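Local coordinates for protein SAM dependent methyltransferase (Aquifex aeolicus, PDB 3DH0) that binds S-adenosylmethionine and probably acts as a methyltransferase, using this cofactor as methyl donor, at residues A[39-44]-A[106-112]; A[97-101]-A[128-132]; A[172-177]-A[188-193]. All coordinates share one frame; numbering follows the deposited sequence.

In the fold
All three contacts are built around one seven-stranded mixed sheet, the Rossmann-like methyltransferase fold with strand order 3-2-1-4-5-7-6. Contact 1 pairs the adjacent strands 40-43 and 107-113 in the middle of the sheet. Contact 2, about 12 Å from it between centres, fastens the loop after strand 90-94 to helix 122-132; its segments alternate with those of contact 1 along the chain. Contact 3 follows both, in the hairpin of strands 174-181 and 185-191 that ends the modelled chain, centred about 14 Å from contact 1 and about 17 Å from contact 2. Its Ile192 touches Ile110 and Lys130. Contacts 1 and 2 frame the cofactor pocket; contact 3 completes the far edge of the sheet, away from it.

Contact 1: residues A[39-44]-A[106-112]; sequences MTVLDV and TVDFIFM. With SAM (S-adenosylmethionine), chain C.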
loop_
_atom_site.group_PDB
_atom_site.type_symbol
_atom_site.label_atom_id
_atom_site.label_comp_id
_atom_site.label_asym_id
_atom_site.label_seq_id
_atom_site.Cartn_x
_atom_site.Cartn_y
_atom_site.Cartn_z
ATOM N N MET A 39 4.864 -14.286 4.961
ATOM C CA MET A 39 5.032 -12.899 5.377
ATOM C C MET A 39 3.741 -12.220 5.829
ATOM O O MET A 39 2.659 -12.488 5.311
ATOM C CB MET A 39 5.652 -12.071 4.244
ATOM C CG MET A 39 7.153 -12.167 4.143
ATOM S SD MET A 39 7.797 -11.147 2.843
ATOM C CE MET A 39 8.081 -9.671 3.654
ATOM N N THR A 40 3.855 -11.353 6.823
ATOM C CA THR A 40 2.698 -10.614 7.281
ATOM C C THR A 40 2.849 -9.294 6.573
ATOM O O THR A 40 3.880 -8.634 6.691
ATOM C CB THR A 40 2.699 -10.406 8.788
ATOM O OG1 THR A 40 2.359 -11.640 9.422
ATOM C CG2 THR A 40 1.687 -9.352 9.184
ATOM N N VAL A 41 1.829 -8.935 5.805
ATOM C CA VAL A 41 1.884 -7.701 5.051
ATOM C C VAL A 41 0.828 -6.681 5.442
ATOM O O VAL A 41 -0.314 -7.026 5.738
ATOM C CB VAL A 41 1.773 -7.986 3.542
ATOM C CG1 VAL A 41 0.641 -8.944 3.279
ATOM C CG2 VAL A 41 1.560 -6.695 2.786
ATOM N N LEU A 42 1.239 -5.417 5.458
ATOM C CA LEU A 42 0.343 -4.321 5.789
ATOM C C LEU A 42 0.005 -3.603 4.494
ATOM O O LEU A 42 0.897 -3.227 3.740
ATOM C CB LEU A 42 1.000 -3.341 6.769
ATOM C CG LEU A 42 0.091 -2.189 7.217
ATOM C CD1 LEU A 42 -1.114 -2.753 7.956
ATOM C CD2 LEU A 42 0.845 -1.224 8.107
ATOM N N ASP A 43 -1.289 -3.444 4.243
ATOM C CA ASP A 43 -1.790 -2.768 3.053
ATOM C C ASP A 43 -2.363 -1.466 3.579
ATOM O O ASP A 43 -3.466 -1.446 4.103
ATOM C CB ASP A 43 -2.884 -3.622 2.408
ATOM C CG ASP A 43 -3.351 -3.081 1.063
ATOM O OD1 ASP A 43 -2.671 -2.201 0.491
ATOM O OD2 ASP A 43 -4.405 -3.552 0.570
ATOM N N VAL A 44 -1.611 -0.384 3.434
ATOM C CA VAL A 44 -2.024 0.910 3.967
ATOM C C VAL A 44 -3.352 1.506 3.469
ATOM O O VAL A 44 -4.335 1.508 4.207
ATOM C CB VAL A 44 -0.866 1.916 3.837
ATOM C CG1 VAL A 44 -1.252 3.253 4.418
ATOM C CG2 VAL A 44 0.334 1.371 4.586
ATOM N N THR A 106 5.376 -6.360 14.095
ATOM C CA THR A 106 4.432 -7.367 13.646
ATOM C C THR A 106 4.358 -7.513 12.120
ATOM O O THR A 106 3.771 -8.476 11.623
ATOM C CB THR A 106 3.007 -7.075 14.208
ATOM O OG1 THR A 106 2.677 -5.695 14.003
ATOM C CG2 THR A 106 2.938 -7.383 15.697
ATOM N N VAL A 107 4.951 -6.585 11.374
ATOM C CA VAL A 107 4.878 -6.690 9.916
ATOM C C VAL A 107 6.208 -6.849 9.193
ATOM O O VAL A 107 7.196 -6.201 9.521
ATOM C CB VAL A 107 4.141 -5.490 9.298
ATOM C CG1 VAL A 107 2.799 -5.315 9.968
ATOM C CG2 VAL A 107 4.977 -4.245 9.433
ATOM N N ASP A 108 6.200 -7.712 8.186
ATOM C CA ASP A 108 7.386 -8.018 7.397
ATOM C C ASP A 108 7.431 -7.218 6.099
ATOM O O ASP A 108 8.493 -6.797 5.629
ATOM C CB ASP A 108 7.392 -9.519 7.084
ATOM C CG ASP A 108 7.317 -10.374 8.334
ATOM O OD1 ASP A 108 8.258 -10.307 9.158
ATOM O OD2 ASP A 108 6.319 -11.110 8.496
ATOM N N PHE A 109 6.251 -7.008 5.536
ATOM C CA PHE A 109 6.099 -6.293 4.283
ATOM C C PHE A 109 5.076 -5.168 4.421
ATOM O O PHE A 109 4.010 -5.358 4.996
ATOM C CB PHE A 109 5.626 -7.285 3.217
ATOM C CG PHE A 109 5.910 -6.853 1.822
ATOM C CD1 PHE A 109 7.078 -7.255 1.189
ATOM C CD2 PHE A 109 5.020 -6.027 1.143
ATOM C CE1 PHE A 109 7.368 -6.845 -0.116
ATOM C CE2 PHE A 109 5.287 -5.607 -0.157
ATOM C CZ PHE A 109 6.471 -6.017 -0.794
ATOM N N ILE A 110 5.409 -3.996 3.903
ATOM C CA ILE A 110 4.499 -2.862 3.933
ATOM C C ILE A 110 4.249 -2.440 2.486
ATOM O O ILE A 110 5.160 -2.048 1.770
ATOM C CB ILE A 110 5.088 -1.678 4.710
ATOM C CG1 ILE A 110 5.463 -2.104 6.128
ATOM C CG2 ILE A 110 4.063 -0.547 4.790
ATOM C CD1 ILE A 110 6.421 -1.136 6.814
ATOM N N PHE A 111 3.002 -2.534 2.060
ATOM C CA PHE A 111 2.613 -2.195 0.699
ATOM C C PHE A 111 1.741 -0.952 0.712
ATOM O O PHE A 111 0.680 -0.933 1.341
ATOM C CB PHE A 111 1.844 -3.374 0.107
ATOM C CG PHE A 111 1.303 -3.135 -1.257
ATOM C CD1 PHE A 111 2.148 -2.834 -2.316
ATOM C CD2 PHE A 111 -0.060 -3.277 -1.500
ATOM C CE1 PHE A 111 1.651 -2.683 -3.603
ATOM C CE2 PHE A 111 -0.577 -3.131 -2.774
ATOM C CZ PHE A 111 0.281 -2.834 -3.836
ATOM N N MET A 112 2.189 0.090 0.029
ATOM C CA MET A 112 1.435 1.330 -0.027
ATOM C C MET A 112 1.104 1.669 -1.484
ATOM O O MET A 112 1.894 2.308 -2.169
ATOM C CB MET A 112 2.255 2.447 0.615
ATOM C CG MET A 112 1.447 3.341 1.528
ATOM S SD MET A 112 2.417 4.643 2.282
ATOM C CE MET A 112 3.569 3.726 3.212
HETATM N N SAM C . -4.795 1.220 -2.782
HETATM C CA SAM C . -6.224 1.102 -3.207
HETATM C C SAM C . -6.339 0.235 -4.440
HETATM O O SAM C . -5.311 -0.237 -4.927
HETATM O OXT SAM C . -7.522 0.063 -4.881
HETATM C CB SAM C . -6.790 2.487 -3.499
HETATM C CG SAM C . -6.380 3.413 -2.427
HETATM S SD SAM C . -6.883 5.156 -2.471
HETATM C CE SAM C . -5.907 5.811 -3.825
HETATM C "C5'" SAM C . -6.127 5.731 -1.024
HETATM C "C4'" SAM C . -6.790 5.320 0.275
HETATM O "O4'" SAM C . -5.943 5.848 1.289
HETATM C "C3'" SAM C . -8.120 6.054 0.538
HETATM O "O3'" SAM C . -9.140 5.018 0.456
HETATM C "C2'" SAM C . -8.050 6.556 1.967
HETATM O "O2'" SAM C . -9.164 6.376 2.815
HETATM C "C1'" SAM C . -6.688 5.952 2.431
HETATM N N9 SAM C . -5.888 6.736 3.352
HETATM C C8 SAM C . -5.568 8.078 3.342
HETATM N N7 SAM C . -4.804 8.429 4.329
HETATM C C5 SAM C . -4.601 7.250 5.045
HETATM C C6 SAM C . -3.855 6.950 6.221
HETATM N N6 SAM C . -3.162 7.899 6.888
HETATM N N1 SAM C . -3.852 5.641 6.685
HETATM C C2 SAM C . -4.561 4.722 5.986
HETATM N N3 SAM C . -5.286 4.902 4.877
HETATM C C4 SAM C . -5.263 6.196 4.453
#
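With chi1 at -56°, Asp108 places CG beside its own backbone N, and the carboxylate reaches the start of strand 40-43, where OD2 takes the Thr40 N-H on its anti lone pair (OD2 to N 3.0 Å). Thr40 answers through its carbonyl: Thr40 O accepts from two successive amides, Asp108 N at 2.9 Å and Phe109 N at 3.1 Å. Met39 bends at chi3 (90°), which turns CE to the edge of the Phe109 ring; its SD makes an oblique Met-aromatic contact with the same ring. Beyond the corner in the chain at Asp108 the strands run parallel, bonded from Leu42 N to Phe109 O (2.8 Å), Phe111 N to Leu42 O (2.8 Å) and Val44 N to Phe111 O (3.2 Å). They are neighbouring central strands of the Rossmann-like sheet, and strand 40-43 leads into the cofactor pocket, where Val44 CG1 lies 3.9 Å from C2 of the adenine of S-adenosylmethionine. On the face turned to helix 52-59, Val41 lies alongside Phe109 and Asp43 alongside Phe111; Asp43 OD2 is held by Thr46 OG1. Leu42 and Ile110 point to the other face. Leu42 CB meets Val107 CG1, and the side chains of Val44 and Met112 cross, CB to CG 3.6 Å. Leu129 of helix 122-132 covers Leu42, Ile110 and Met112.

Contact 2: residues A[97-101]-A[128-132]; sequences ENKIP and ELKRV. With SAM (S-adenosylmethionine), chain C.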
loop_
_atom_site.group_PDB
_atom_site.type_symbol
_atom_site.label_atom_id
_atom_site.label_comp_id
_atom_site.label_asym_id
_atom_site.label_seq_id
_atom_site.Cartn_x
_atom_site.Cartn_y
_atom_site.Cartn_z
ATOM N N GLU A 97 -5.385 8.441 11.192
ATOM C CA GLU A 97 -4.338 9.113 10.436
ATOM C C GLU A 97 -2.894 8.705 10.707
ATOM O O GLU A 97 -2.200 8.263 9.796
ATOM C CB GLU A 97 -4.493 10.627 10.571
ATOM C CG GLU A 97 -3.658 11.444 9.584
ATOM C CD GLU A 97 -3.911 11.090 8.126
ATOM O OE1 GLU A 97 -5.083 10.885 7.740
ATOM O OE2 GLU A 97 -2.928 11.034 7.357
ATOM N N ASN A 98 -2.415 8.837 11.935
ATOM C CA ASN A 98 -1.025 8.464 12.190
ATOM C C ASN A 98 -0.850 7.397 13.247
ATOM O O ASN A 98 0.187 7.336 13.914
ATOM C CB ASN A 98 -0.207 9.695 12.576
ATOM C CG ASN A 98 -0.282 10.787 11.534
ATOM O OD1 ASN A 98 -0.981 11.780 11.712
ATOM N ND2 ASN A 98 0.433 10.599 10.428
ATOM N N LYS A 99 -1.869 6.555 13.384
ATOM C CA LYS A 99 -1.847 5.487 14.367
ATOM C C LYS A 99 -2.331 4.170 13.768
ATOM O O LYS A 99 -3.463 4.083 13.286
ATOM C CB LYS A 99 -2.749 5.829 15.547
ATOM C CG LYS A 99 -2.564 7.191 16.142
ATOM C CD LYS A 99 -3.345 7.247 17.454
ATOM C CE LYS A 99 -3.589 8.662 17.953
ATOM N NZ LYS A 99 -4.698 9.305 17.201
ATOM N N ILE A 100 -1.486 3.145 13.819
ATOM C CA ILE A 100 -1.850 1.834 13.298
ATOM C C ILE A 100 -2.185 0.949 14.499
ATOM O O ILE A 100 -1.386 0.788 15.410
ATOM C CB ILE A 100 -0.689 1.235 12.473
ATOM C CG1 ILE A 100 -0.305 2.216 11.362
ATOM C CG2 ILE A 100 -1.103 -0.101 11.869
ATOM C CD1 ILE A 100 1.060 1.998 10.775
ATOM N N PRO A 101 -3.384 0.364 14.511
ATOM C CA PRO A 101 -3.840 -0.499 15.604
ATOM C C PRO A 101 -3.123 -1.832 15.762
ATOM O O PRO A 101 -3.735 -2.831 16.115
ATOM C CB PRO A 101 -5.318 -0.674 15.290
ATOM C CG PRO A 101 -5.318 -0.698 13.799
ATOM C CD PRO A 101 -4.391 0.430 13.437
ATOM N N GLU A 128 5.227 5.981 12.781
ATOM C CA GLU A 128 4.264 4.999 13.259
ATOM C C GLU A 128 4.493 3.686 12.500
ATOM O O GLU A 128 4.403 2.603 13.074
ATOM C CB GLU A 128 2.844 5.526 13.036
ATOM C CG GLU A 128 1.715 4.618 13.508
ATOM C CD GLU A 128 1.749 4.300 15.004
ATOM O OE1 GLU A 128 2.269 5.113 15.800
ATOM O OE2 GLU A 128 1.230 3.235 15.389
ATOM N N LEU A 129 4.816 3.801 11.213
ATOM C CA LEU A 129 5.053 2.630 10.381
ATOM C C LEU A 129 6.203 1.731 10.845
ATOM O O LEU A 129 6.085 0.509 10.810
ATOM C CB LEU A 129 5.303 3.058 8.937
ATOM C CG LEU A 129 4.190 2.819 7.907
ATOM C CD1 LEU A 129 4.677 3.304 6.572
ATOM C CD2 LEU A 129 3.821 1.346 7.817
ATOM N N LYS A 130 7.318 2.336 11.257
ATOM C CA LYS A 130 8.486 1.584 11.720
ATOM C C LYS A 130 8.143 0.780 12.966
ATOM O O LYS A 130 8.621 -0.335 13.161
ATOM C CB LYS A 130 9.640 2.514 12.081
ATOM C CG LYS A 130 10.037 3.553 11.061
ATOM C CD LYS A 130 11.508 3.900 11.285
ATOM C CE LYS A 130 11.894 5.291 10.794
ATOM N NZ LYS A 130 11.563 6.356 11.766
ATOM N N ARG A 131 7.318 1.371 13.818
ATOM C CA ARG A 131 6.918 0.722 15.050
ATOM C C ARG A 131 6.288 -0.635 14.773
ATOM O O ARG A 131 6.748 -1.653 15.300
ATOM C CB ARG A 131 5.937 1.609 15.830
ATOM C CG ARG A 131 5.585 1.049 17.193
ATOM C CD ARG A 131 4.604 1.924 17.937
ATOM N NE ARG A 131 3.259 1.839 17.383
ATOM C CZ ARG A 131 2.561 0.714 17.291
ATOM N NH1 ARG A 131 3.078 -0.431 17.714
ATOM N NH2 ARG A 131 1.341 0.730 16.778
ATOM N N VAL A 132 5.249 -0.653 13.941
ATOM C CA VAL A 132 4.572 -1.906 13.634
ATOM C C VAL A 132 5.449 -2.800 12.773
ATOM O O VAL A 132 5.242 -4.011 12.690
ATOM C CB VAL A 132 3.216 -1.665 12.914
ATOM C CG1 VAL A 132 2.336 -0.759 13.749
ATOM C CG2 VAL A 132 3.445 -1.072 11.532
HETATM N N SAM C . -4.795 1.220 -2.782
HETATM C CA SAM C . -6.224 1.102 -3.207
HETATM C C SAM C . -6.339 0.235 -4.440
HETATM O O SAM C . -5.311 -0.237 -4.927
HETATM O OXT SAM C . -7.522 0.063 -4.881
HETATM C CB SAM C . -6.790 2.487 -3.499
HETATM C CG SAM C . -6.380 3.413 -2.427
HETATM S SD SAM C . -6.883 5.156 -2.471
HETATM C CE SAM C . -5.907 5.811 -3.825
HETATM C "C5'" SAM C . -6.127 5.731 -1.024
HETATM C "C4'" SAM C . -6.790 5.320 0.275
HETATM O "O4'" SAM C . -5.943 5.848 1.289
HETATM C "C3'" SAM C . -8.120 6.054 0.538
HETATM O "O3'" SAM C . -9.140 5.018 0.456
HETATM C "C2'" SAM C . -8.050 6.556 1.967
HETATM O "O2'" SAM C . -9.164 6.376 2.815
HETATM C "C1'" SAM C . -6.688 5.952 2.431
HETATM N N9 SAM C . -5.888 6.736 3.352
HETATM C C8 SAM C . -5.568 8.078 3.342
HETATM N N7 SAM C . -4.804 8.429 4.329
HETATM C C5 SAM C . -4.601 7.250 5.045
HETATM C C6 SAM C . -3.855 6.950 6.221
HETATM N N6 SAM C . -3.162 7.899 6.888
HETATM N N1 SAM C . -3.852 5.641 6.685
HETATM C C2 SAM C . -4.561 4.722 5.986
HETATM N N3 SAM C . -5.286 4.902 4.877
HETATM C C4 SAM C . -5.263 6.196 4.453
#
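The adenine end of the S-adenosylmethionine pocket is bordered by the loop 97-101, which Ile100 and Glu128 fasten to helix 122-132. Glu97 receives the adenine amino group: N6 of the cofactor donates to Glu97 O at 3.1 Å and only weakly to Glu97 OE2, while OE1 pairs with Lys6. Farther along, Ile100 N donates to Glu128 OE2 (3.1 Å, 168° at the hydrogen), coming from above the carboxylate plane. A bend at chi2 (60°) folds the Glu128 chain so that this oxygen also meets Arg131, whose NE and NH2 grip it side-on, NH2 at 2.9 Å in a salt bridge. Beside this polar group the Ile100 side chain slides past Glu128 CG, sets CB 3.8 Å from Val132 CG1, and reaches Leu129 CD2 with CD1. Without this carboxylate, as with an alanine here, the Ile100 amide would probably lose its acceptor and Arg131 this acidic partner, although Asp104 also pairs with it. With three donors converging on it, Glu128 OE2 is likely to carry a stabilised negative charge, so one helix-borne oxygen holds the loop backbone while the neighbouring arginine of the same helix balances its charge.

Contact 3: residues A[172-177]-A[188-193]; sequences GIRVGR and VYAMIV
Ile173 and Ala190 form the apolar centre, with Ile173 CG2 against Ala190 CB at 3.4 Å. The Val175 and Val188 side chains cross at about a right angle, CG1 to CG2 3.7 Å. Leu168 of helix 161-170 covers all four of these side chains, and the chain leaves that helix through a Schellman motif at Gly172, whose positive phi suits a residue without a CB. Outward from here the backbones pair as an antiparallel hairpin, with strand 174-181 at the outer edge of the sheet and strand 185-191 bonded to strand 137-144 within it. Met191 N donates to Arg174 O at 3.0 Å, while the return bond from Arg174 N is weak. A classic beta bulge follows: Gly176 and Arg177 both face Tyr189, whose carbonyl O takes Gly176 N at 2.8 Å and Arg177 N only weakly, and Tyr189 N bonds back to Arg177 O at 2.9 Å, completing the hydrogen-bonded pair past the one-residue shift. On the opposite face of the hairpin from Ala190, Arg174, extended from CG to NE, runs past Met191 O, which sits at the edge of its guanidinium, and takes Val193 CG2 over one face. Arg177 bends at chi3 (43°), which stacks its guanidinium against Tyr189, with ring CD2 over the guanidinium centre, centres 4.1 Å apart and planes inclined at 30°. Since Phe33 makes a cation-pi contact with the same arginine, aromatic rings are likely to contribute to stabilising the charge of Arg177.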
loop_
_atom_site.group_PDB
_atom_site.type_symbol
_atom_site.label_atom_id
_atom_site.label_comp_id
_atom_site.label_asym_id
_atom_site.label_seq_id
_atom_site.Cartn_x
_atom_site.Cartn_y
_atom_site.Cartn_z
ATOM N N GLY A 172 14.236 8.337 7.767
ATOM C CA GLY A 172 15.208 7.311 8.082
ATOM C C GLY A 172 15.166 6.066 7.212
ATOM O O GLY A 172 16.149 5.343 7.160
ATOM N N ILE A 173 14.055 5.796 6.534
ATOM C CA ILE A 173 13.986 4.601 5.689
ATOM C C ILE A 173 15.003 4.655 4.546
ATOM O O ILE A 173 15.144 5.687 3.875
ATOM C CB ILE A 173 12.597 4.405 5.049
ATOM C CG1 ILE A 173 11.510 4.358 6.122
ATOM C CG2 ILE A 173 12.588 3.125 4.234
ATOM C CD1 ILE A 173 10.960 5.722 6.469
ATOM N N ARG A 174 15.694 3.537 4.319
ATOM C CA ARG A 174 16.701 3.451 3.265
ATOM C C ARG A 174 16.127 2.936 1.947
ATOM O O ARG A 174 15.597 1.828 1.877
ATOM C CB ARG A 174 17.853 2.550 3.713
ATOM C CG ARG A 174 17.415 1.192 4.238
ATOM C CD ARG A 174 18.542 0.487 5.014
ATOM N NE ARG A 174 18.011 -0.462 6.002
ATOM C CZ ARG A 174 18.755 -1.164 6.860
ATOM N NH1 ARG A 174 20.081 -1.024 6.852
ATOM N NH2 ARG A 174 18.172 -2.004 7.728
ATOM N N VAL A 175 16.250 3.755 0.902
ATOM C CA VAL A 175 15.754 3.400 -0.426
ATOM C C VAL A 175 16.836 2.715 -1.238
ATOM O O VAL A 175 17.943 3.231 -1.359
ATOM C CB VAL A 175 15.301 4.637 -1.226
ATOM C CG1 VAL A 175 14.671 4.188 -2.541
ATOM C CG2 VAL A 175 14.330 5.477 -0.400
ATOM N N GLY A 176 16.506 1.562 -1.807
ATOM C CA GLY A 176 17.465 0.821 -2.612
ATOM C C GLY A 176 17.181 0.836 -4.107
ATOM O O GLY A 176 18.101 0.813 -4.919
ATOM N N ARG A 177 15.906 0.889 -4.470
ATOM C CA ARG A 177 15.507 0.887 -5.865
ATOM C C ARG A 177 14.374 1.859 -6.143
ATOM O O ARG A 177 13.563 2.155 -5.276
ATOM C CB ARG A 177 15.046 -0.511 -6.271
ATOM C CG ARG A 177 16.099 -1.386 -6.903
ATOM C CD ARG A 177 15.719 -2.861 -6.794
ATOM N NE ARG A 177 14.309 -3.085 -7.105
ATOM C CZ ARG A 177 13.650 -4.224 -6.878
ATOM N NH1 ARG A 177 14.272 -5.266 -6.333
ATOM N NH2 ARG A 177 12.360 -4.317 -7.191
ATOM N N VAL A 188 8.981 2.199 -5.474
ATOM C CA VAL A 188 10.181 2.401 -4.687
ATOM C C VAL A 188 10.365 1.242 -3.721
ATOM O O VAL A 188 9.427 0.786 -3.082
ATOM C CB VAL A 188 10.152 3.758 -3.940
ATOM C CG1 VAL A 188 8.738 4.138 -3.613
ATOM C CG2 VAL A 188 10.999 3.683 -2.686
ATOM N N TYR A 189 11.596 0.767 -3.658
ATOM C CA TYR A 189 11.992 -0.353 -2.828
ATOM C C TYR A 189 12.726 0.229 -1.640
ATOM O O TYR A 189 13.742 0.901 -1.803
ATOM C CB TYR A 189 12.929 -1.229 -3.652
ATOM C CG TYR A 189 13.222 -2.617 -3.137
ATOM C CD1 TYR A 189 14.266 -2.856 -2.231
ATOM C CD2 TYR A 189 12.534 -3.709 -3.651
ATOM C CE1 TYR A 189 14.616 -4.163 -1.872
ATOM C CE2 TYR A 189 12.874 -5.005 -3.300
ATOM C CZ TYR A 189 13.911 -5.234 -2.420
ATOM O OH TYR A 189 14.238 -6.547 -2.125
ATOM N N ALA A 190 12.215 -0.017 -0.442
ATOM C CA ALA A 190 12.861 0.507 0.746
ATOM C C ALA A 190 12.834 -0.503 1.869
ATOM O O ALA A 190 11.905 -1.303 1.983
ATOM C CB ALA A 190 12.185 1.787 1.180
ATOM N N MET A 191 13.869 -0.469 2.696
ATOM C CA MET A 191 13.971 -1.379 3.830
ATOM C C MET A 191 14.011 -0.572 5.125
ATOM O O MET A 191 14.715 0.439 5.232
ATOM C CB MET A 191 15.221 -2.265 3.695
ATOM C CG MET A 191 15.364 -3.309 4.783
ATOM S SD MET A 191 16.735 -4.470 4.495
ATOM C CE MET A 191 15.814 -5.952 4.032
ATOM N N ILE A 192 13.237 -1.017 6.104
ATOM C CA ILE A 192 13.194 -0.336 7.380
ATOM C C ILE A 192 14.352 -0.715 8.291
ATOM O O ILE A 192 14.651 -1.902 8.496
ATOM C CB ILE A 192 11.855 -0.585 8.062
ATOM C CG1 ILE A 192 10.849 0.418 7.491
ATOM C CG2 ILE A 192 11.995 -0.516 9.586
ATOM C CD1 ILE A 192 9.503 0.410 8.158
ATOM N N VAL A 193 14.999 0.324 8.819
ATOM C CA VAL A 193 16.158 0.188 9.689
ATOM C C VAL A 193 15.773 0.076 11.163
ATOM O O VAL A 193 15.890 -1.043 11.708
ATOM C CB VAL A 193 17.117 1.407 9.520
ATOM C CG1 VAL A 193 18.440 1.146 10.260
ATOM C CG2 VAL A 193 17.363 1.689 8.032
#